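Mandelate racemase/muconate lactonizing enzyme, C-terminal domain protein (Paracoccus denitrificans, PDB 4DWD) binds magnesium and, as a member of the mandelate racemase/muconate lactonizing branch of the enolase superfamily, probably acts as a hydro-lyase on an acid substrate. Local coordinates at residues G211-P225 and V237-Q250. Sequence-based numbering, arbitrary orientation. Where two conformers were deposited one is given.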
loop_
_atom_site.group_PDB
_atom_site.type_symbol
_atom_site.label_atom_id
_atom_site.label_comp_id
_atom_site.label_asym_id
_atom_site.label_seq_id
_atom_site.Cartn_x
_atom_site.Cartn_y
_atom_site.Cartn_z
ATOM N N GLY B 211 -2.731 7.781 -25.533
ATOM C CA GLY B 211 -3.951 7.245 -24.934
ATOM C C GLY B 211 -5.095 8.238 -24.879
ATOM O O GLY B 211 -6.228 7.896 -25.238
ATOM N N ARG B 212 -4.818 9.469 -24.436
ATOM C CA ARG B 212 -5.876 10.485 -24.381
ATOM C C ARG B 212 -6.399 10.826 -25.767
ATOM O O ARG B 212 -7.609 10.997 -25.948
ATOM C CB ARG B 212 -5.402 11.750 -23.665
ATOM C CG ARG B 212 -5.097 11.542 -22.189
ATOM C CD ARG B 212 -6.262 10.892 -21.439
ATOM N NE ARG B 212 -5.991 10.939 -20.002
ATOM C CZ ARG B 212 -6.603 10.200 -19.085
ATOM N NH1 ARG B 212 -7.572 9.349 -19.429
ATOM N NH2 ARG B 212 -6.258 10.350 -17.810
ATOM N N ALA B 213 -5.505 10.905 -26.747
ATOM C CA ALA B 213 -5.930 11.142 -28.119
ATOM C C ALA B 213 -6.788 9.995 -28.663
ATOM O O ALA B 213 -7.784 10.221 -29.369
ATOM C CB ALA B 213 -4.730 11.408 -29.015
ATOM N N LEU B 214 -6.431 8.758 -28.304
ATOM C CA LEU B 214 -7.222 7.601 -28.735
ATOM C C LEU B 214 -8.597 7.585 -28.052
ATOM O O LEU B 214 -9.590 7.177 -28.660
ATOM C CB LEU B 214 -6.477 6.286 -28.463
ATOM C CG LEU B 214 -5.165 6.119 -29.232
ATOM C CD1 LEU B 214 -4.462 4.865 -28.761
ATOM C CD2 LEU B 214 -5.405 6.049 -30.729
ATOM N N GLU B 215 -8.660 8.037 -26.793
ATOM C CA GLU B 215 -9.944 8.167 -26.093
ATOM C C GLU B 215 -10.849 9.191 -26.780
ATOM O O GLU B 215 -12.034 8.939 -26.975
ATOM C CB GLU B 215 -9.729 8.549 -24.628
ATOM C CG GLU B 215 -9.156 7.395 -23.813
ATOM C CD GLU B 215 -8.602 7.788 -22.458
ATOM O OE1 GLU B 215 -8.753 8.953 -22.031
ATOM O OE2 GLU B 215 -8.001 6.897 -21.817
ATOM N N ASP B 216 -10.267 10.320 -27.179
ATOM C CA ASP B 216 -10.997 11.341 -27.920
ATOM C C ASP B 216 -11.549 10.770 -29.235
ATOM O O ASP B 216 -12.617 11.180 -29.699
ATOM C CB ASP B 216 -10.089 12.539 -28.212
ATOM C CG ASP B 216 -9.834 13.414 -26.992
ATOM O OD1 ASP B 216 -10.496 13.227 -25.958
ATOM O OD2 ASP B 216 -8.966 14.309 -27.073
ATOM N N LEU B 217 -10.830 9.806 -29.807
ATOM C CA LEU B 217 -11.243 9.158 -31.050
ATOM C C LEU B 217 -12.059 7.895 -30.809
ATOM O O LEU B 217 -12.341 7.165 -31.750
ATOM C CB LEU B 217 -10.005 8.816 -31.876
ATOM C CG LEU B 217 -9.263 10.011 -32.474
ATOM C CD1 LEU B 217 -7.887 9.581 -32.958
ATOM C CD2 LEU B 217 -10.074 10.652 -33.612
ATOM N N GLY B 218 -12.399 7.607 -29.551
ATOM C CA GLY B 218 -13.265 6.481 -29.228
ATOM C C GLY B 218 -12.665 5.112 -29.465
ATOM O O GLY B 218 -13.397 4.139 -29.607
ATOM N N TYR B 219 -11.338 5.016 -29.514
ATOM C CA TYR B 219 -10.717 3.699 -29.697
ATOM C C TYR B 219 -11.064 2.775 -28.536
ATOM O O TYR B 219 -11.298 3.238 -27.412
ATOM C CB TYR B 219 -9.191 3.814 -29.892
ATOM C CG TYR B 219 -8.770 4.051 -31.338
ATOM C CD1 TYR B 219 -9.253 5.151 -32.064
ATOM C CD2 TYR B 219 -7.882 3.176 -31.976
ATOM C CE1 TYR B 219 -8.885 5.356 -33.388
ATOM C CE2 TYR B 219 -7.497 3.370 -33.301
ATOM C CZ TYR B 219 -7.996 4.463 -34.004
ATOM O OH TYR B 219 -7.613 4.631 -35.321
ATOM N N SER B 220 -11.063 1.476 -28.824
ATOM C CA SER B 220 -11.511 0.494 -27.840
ATOM C C SER B 220 -10.410 -0.069 -26.957
ATOM O O SER B 220 -10.631 -0.299 -25.769
ATOM C CB SER B 220 -12.315 -0.616 -28.510
ATOM O OG SER B 220 -13.588 -0.116 -28.866
ATOM N N TRP B 221 -9.225 -0.266 -27.511
ATOM C CA TRP B 221 -8.097 -0.733 -26.707
ATOM C C TRP B 221 -6.799 -0.242 -27.249
ATOM O O TRP B 221 -6.720 0.182 -28.411
ATOM C CB TRP B 221 -8.103 -2.256 -26.491
ATOM C CG TRP B 221 -7.582 -3.137 -27.589
ATOM C CD1 TRP B 221 -6.308 -3.694 -27.691
ATOM C CD2 TRP B 221 -8.322 -3.636 -28.743
ATOM N NE1 TRP B 221 -6.217 -4.502 -28.800
ATOM C CE2 TRP B 221 -7.405 -4.511 -29.473
ATOM C CE3 TRP B 221 -9.622 -3.476 -29.213
ATOM C CZ2 TRP B 221 -7.788 -5.165 -30.641
ATOM C CZ3 TRP B 221 -9.993 -4.144 -30.389
ATOM C CH2 TRP B 221 -9.096 -4.965 -31.081
ATOM N N PHE B 222 -5.778 -0.313 -26.400
ATOM C CA PHE B 222 -4.455 0.285 -26.639
ATOM C C PHE B 222 -3.427 -0.742 -26.201
ATOM O O PHE B 222 -3.224 -0.953 -25.007
ATOM C CB PHE B 222 -4.369 1.573 -25.808
ATOM C CG PHE B 222 -3.132 2.429 -26.021
ATOM C CD1 PHE B 222 -2.343 2.377 -27.187
ATOM C CD2 PHE B 222 -2.805 3.378 -25.047
ATOM C CE1 PHE B 222 -1.245 3.236 -27.340
ATOM C CE2 PHE B 222 -1.706 4.221 -25.197
ATOM C CZ PHE B 222 -0.930 4.161 -26.339
ATOM N N GLU B 223 -2.816 -1.411 -27.178
ATOM C CA GLU B 223 -1.977 -2.568 -26.927
ATOM C C GLU B 223 -0.503 -2.195 -26.813
ATOM O O GLU B 223 0.013 -1.419 -27.622
ATOM C CB GLU B 223 -2.206 -3.590 -28.052
ATOM C CG GLU B 223 -1.510 -4.926 -27.882
ATOM C CD GLU B 223 -2.083 -6.006 -28.786
ATOM O OE1 GLU B 223 -3.251 -5.877 -29.220
ATOM O OE2 GLU B 223 -1.368 -7.003 -29.030
ATOM N N GLU B 224 0.158 -2.772 -25.805
ATOM C CA GLU B 224 1.612 -2.669 -25.622
ATOM C C GLU B 224 2.158 -1.235 -25.773
ATOM O O GLU B 224 3.079 -0.982 -26.554
ATOM C CB GLU B 224 2.342 -3.651 -26.553
ATOM C CG GLU B 224 2.034 -5.122 -26.286
ATOM C CD GLU B 224 2.936 -5.758 -25.235
ATOM O OE1 GLU B 224 4.060 -5.256 -24.991
ATOM O OE2 GLU B 224 2.542 -6.789 -24.661
ATOM N N PRO B 225 1.619 -0.280 -24.985
ATOM C CA PRO B 225 2.085 1.107 -25.155
ATOM C C PRO B 225 3.570 1.357 -24.826
ATOM O O PRO B 225 4.217 2.158 -25.511
ATOM C CB PRO B 225 1.177 1.911 -24.199
ATOM C CG PRO B 225 0.603 0.900 -23.247
ATOM C CD PRO B 225 0.476 -0.368 -24.049
ATOM N N VAL B 237 0.246 2.702 -16.627
ATOM C CA VAL B 237 -0.402 3.357 -17.752
ATOM C C VAL B 237 -1.824 2.823 -17.884
ATOM O O VAL B 237 -2.768 3.611 -18.098
ATOM C CB VAL B 237 0.405 3.164 -19.055
ATOM C CG1 VAL B 237 -0.396 3.586 -20.294
ATOM C CG2 VAL B 237 1.727 3.921 -18.976
ATOM N N ALA B 238 -1.995 1.510 -17.694
ATOM C CA ALA B 238 -3.330 0.897 -17.746
ATOM C C ALA B 238 -4.284 1.528 -16.715
ATOM O O ALA B 238 -5.443 1.797 -17.019
ATOM C CB ALA B 238 -3.222 -0.615 -17.532
ATOM N N GLN B 239 -3.800 1.769 -15.505
ATOM C CA GLN B 239 -4.664 2.317 -14.471
ATOM C C GLN B 239 -4.895 3.809 -14.617
ATOM O O GLN B 239 -5.915 4.307 -14.166
ATOM C CB GLN B 239 -4.122 1.986 -13.086
ATOM C CG GLN B 239 -4.251 0.512 -12.733
ATOM C CD GLN B 239 -5.692 0.057 -12.596
ATOM O OE1 GLN B 239 -6.512 0.719 -11.941
ATOM N NE2 GLN B 239 -6.018 -1.070 -13.220
ATOM N N ARG B 240 -3.958 4.508 -15.257
ATOM C CA ARG B 240 -4.069 5.969 -15.410
ATOM C C ARG B 240 -5.042 6.350 -16.523
ATOM O O ARG B 240 -5.685 7.380 -16.430
ATOM C CB ARG B 240 -2.693 6.595 -15.643
ATOM C CG ARG B 240 -1.891 6.683 -14.353
ATOM C CD ARG B 240 -0.447 7.089 -14.554
ATOM N NE ARG B 240 -0.360 8.510 -14.862
ATOM C CZ ARG B 240 0.777 9.169 -15.019
ATOM N NH1 ARG B 240 1.939 8.530 -14.907
ATOM N NH2 ARG B 240 0.745 10.466 -15.301
ATOM N N LEU B 241 -5.158 5.513 -17.548
ATOM C CA LEU B 241 -6.014 5.791 -18.706
ATOM C C LEU B 241 -7.412 5.215 -18.553
ATOM O O LEU B 241 -7.660 4.377 -17.669
ATOM C CB LEU B 241 -5.366 5.240 -19.982
ATOM C CG LEU B 241 -4.106 5.975 -20.436
ATOM C CD1 LEU B 241 -3.555 5.205 -21.620
ATOM C CD2 LEU B 241 -4.430 7.410 -20.853
ATOM N N ASP B 242 -8.321 5.672 -19.418
ATOM C CA ASP B 242 -9.660 5.097 -19.517
ATOM C C ASP B 242 -9.707 4.016 -20.594
ATOM O O ASP B 242 -10.315 2.963 -20.390
ATOM C CB ASP B 242 -10.701 6.178 -19.833
ATOM C CG ASP B 242 -10.925 7.148 -18.684
ATOM O OD1 ASP B 242 -10.589 6.823 -17.518
ATOM O OD2 ASP B 242 -11.444 8.244 -18.978
ATOM N N ILE B 243 -9.087 4.280 -21.742
ATOM C CA ILE B 243 -9.015 3.268 -22.815
ATOM C C ILE B 243 -8.339 2.019 -22.241
ATOM O O ILE B 243 -7.417 2.117 -21.440
ATOM C CB ILE B 243 -8.272 3.786 -24.070
ATOM C CG1 ILE B 243 -8.329 2.740 -25.208
ATOM C CG2 ILE B 243 -6.826 4.180 -23.750
ATOM C CD1 ILE B 243 -7.919 3.297 -26.558
ATOM N N THR B 244 -8.817 0.847 -22.638
ATOM C CA THR B 244 -8.300 -0.408 -22.101
ATOM C C THR B 244 -6.909 -0.678 -22.635
ATOM O O THR B 244 -6.730 -0.881 -23.835
ATOM C CB THR B 244 -9.200 -1.575 -22.494
ATOM O OG1 THR B 244 -10.526 -1.306 -22.036
ATOM C CG2 THR B 244 -8.683 -2.889 -21.872
ATOM N N VAL B 245 -5.934 -0.662 -21.735
ATOM C CA VAL B 245 -4.562 -0.996 -22.068
ATOM C C VAL B 245 -4.398 -2.505 -21.994
ATOM O O VAL B 245 -4.841 -3.141 -21.037
ATOM C CB VAL B 245 -3.586 -0.270 -21.131
ATOM C CG1 VAL B 245 -2.173 -0.838 -21.261
ATOM C CG2 VAL B 245 -3.618 1.225 -21.435
ATOM N N SER B 246 -3.805 -3.087 -23.036
ATOM C CA SER B 246 -3.588 -4.535 -23.079
ATOM C C SER B 246 -2.115 -4.868 -23.232
ATOM O O SER B 246 -1.348 -4.091 -23.781
ATOM C CB SER B 246 -4.421 -5.173 -24.203
ATOM O OG SER B 246 -3.971 -4.747 -25.475
ATOM N N ALA B 247 -1.734 -6.035 -22.731
ATOM C CA ALA B 247 -0.367 -6.517 -22.849
ATOM C C ALA B 247 -0.418 -8.011 -22.652
ATOM O O ALA B 247 -1.494 -8.572 -22.463
ATOM C CB ALA B 247 0.529 -5.867 -21.787
ATOM N N GLY B 248 0.739 -8.653 -22.687
ATOM C CA GLY B 248 0.809 -10.094 -22.476
ATOM C C GLY B 248 1.395 -10.870 -23.635
ATOM O O GLY B 248 1.789 -12.019 -23.473
ATOM N N GLU B 249 1.488 -10.267 -24.805
ATOM C CA GLU B 249 1.995 -11.021 -25.952
ATOM C C GLU B 249 3.460 -11.398 -25.760
ATOM O O GLU B 249 3.908 -12.359 -26.337
ATOM C CB GLU B 249 1.795 -10.269 -27.263
ATOM C CG GLU B 249 2.537 -8.960 -27.360
ATOM C CD GLU B 249 2.984 -8.668 -28.774
ATOM O OE1 GLU B 249 4.165 -8.312 -28.968
ATOM O OE2 GLU B 249 2.151 -8.800 -29.692
ATOM N N GLN B 250 4.188 -10.605 -24.976
ATOM C CA GLN B 250 5.587 -10.899 -24.622
ATOM C C GLN B 250 5.691 -11.313 -23.157
ATOM O O GLN B 250 6.672 -10.988 -22.480
ATOM C CB GLN B 250 6.483 -9.700 -24.895
ATOM C CG GLN B 250 6.531 -9.314 -26.366
ATOM C CD GLN B 250 7.505 -8.182 -26.617
ATOM O OE1 GLN B 250 8.722 -8.370 -26.595
ATOM N NE2 GLN B 250 6.974 -6.990 -26.855
HETATM O O HOH W 1 -8.329 8.177 -16.794
HETATM O O HOH W 2 -11.943 9.214 -21.363
HETATM O O HOH W 3 -0.198 -7.785 -25.977
#
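In the beta-alpha-beta unit of the enolase-type barrel, where helix 231-240 links strands 221-223 and 244-246, the strands run parallel, their axes 25° apart and 4.5 Å at closest approach. The ladder of backbone bonds is F222 N to T244 O, S246 N to F222 O (3.0 Å) and E224 N to S246 O (2.8 Å).

Outside the strands, E215 of helix 204-216 grips the turn after helix 231-240. Its OE2 accepts from D242 N (2.7 Å) and I243 N (2.8 Å), both on one face of the carboxylate and more than 35° out of its plane. The other oxygen, OE1, turns its syn lone pair to R212 NH1 at 2.9 Å, a salt bridge lying in the guanidinium plane, and L241 CD2 packs over one guanidinium face. A glutamine in place of E215 would probably cost R212 NH1 its charged partner within the chain and weaken the hold on D242 N and I243 N. D242 OD2 pairs with R212 of a second subunit.

I243 sends CG1 anti to its backbone N (chi1 -175°), which carries CD1 to 3.6 Å from Y219 CB. The F222 ring is sandwiched between P225 CB and L214 CD1, with L241 CD1 at its edge.

Toward the C-terminal strand ends, E223 OE2 lies 4.0 Å from E249 OE2 in the following loop; with D197 they bind calcium in a structure of this protein, though not in this chain. K160 NZ and K84 of a fourth subunit form salt bridges to E223 OE1 and E249 OE1; a divalent cation would probably offset the remaining charge.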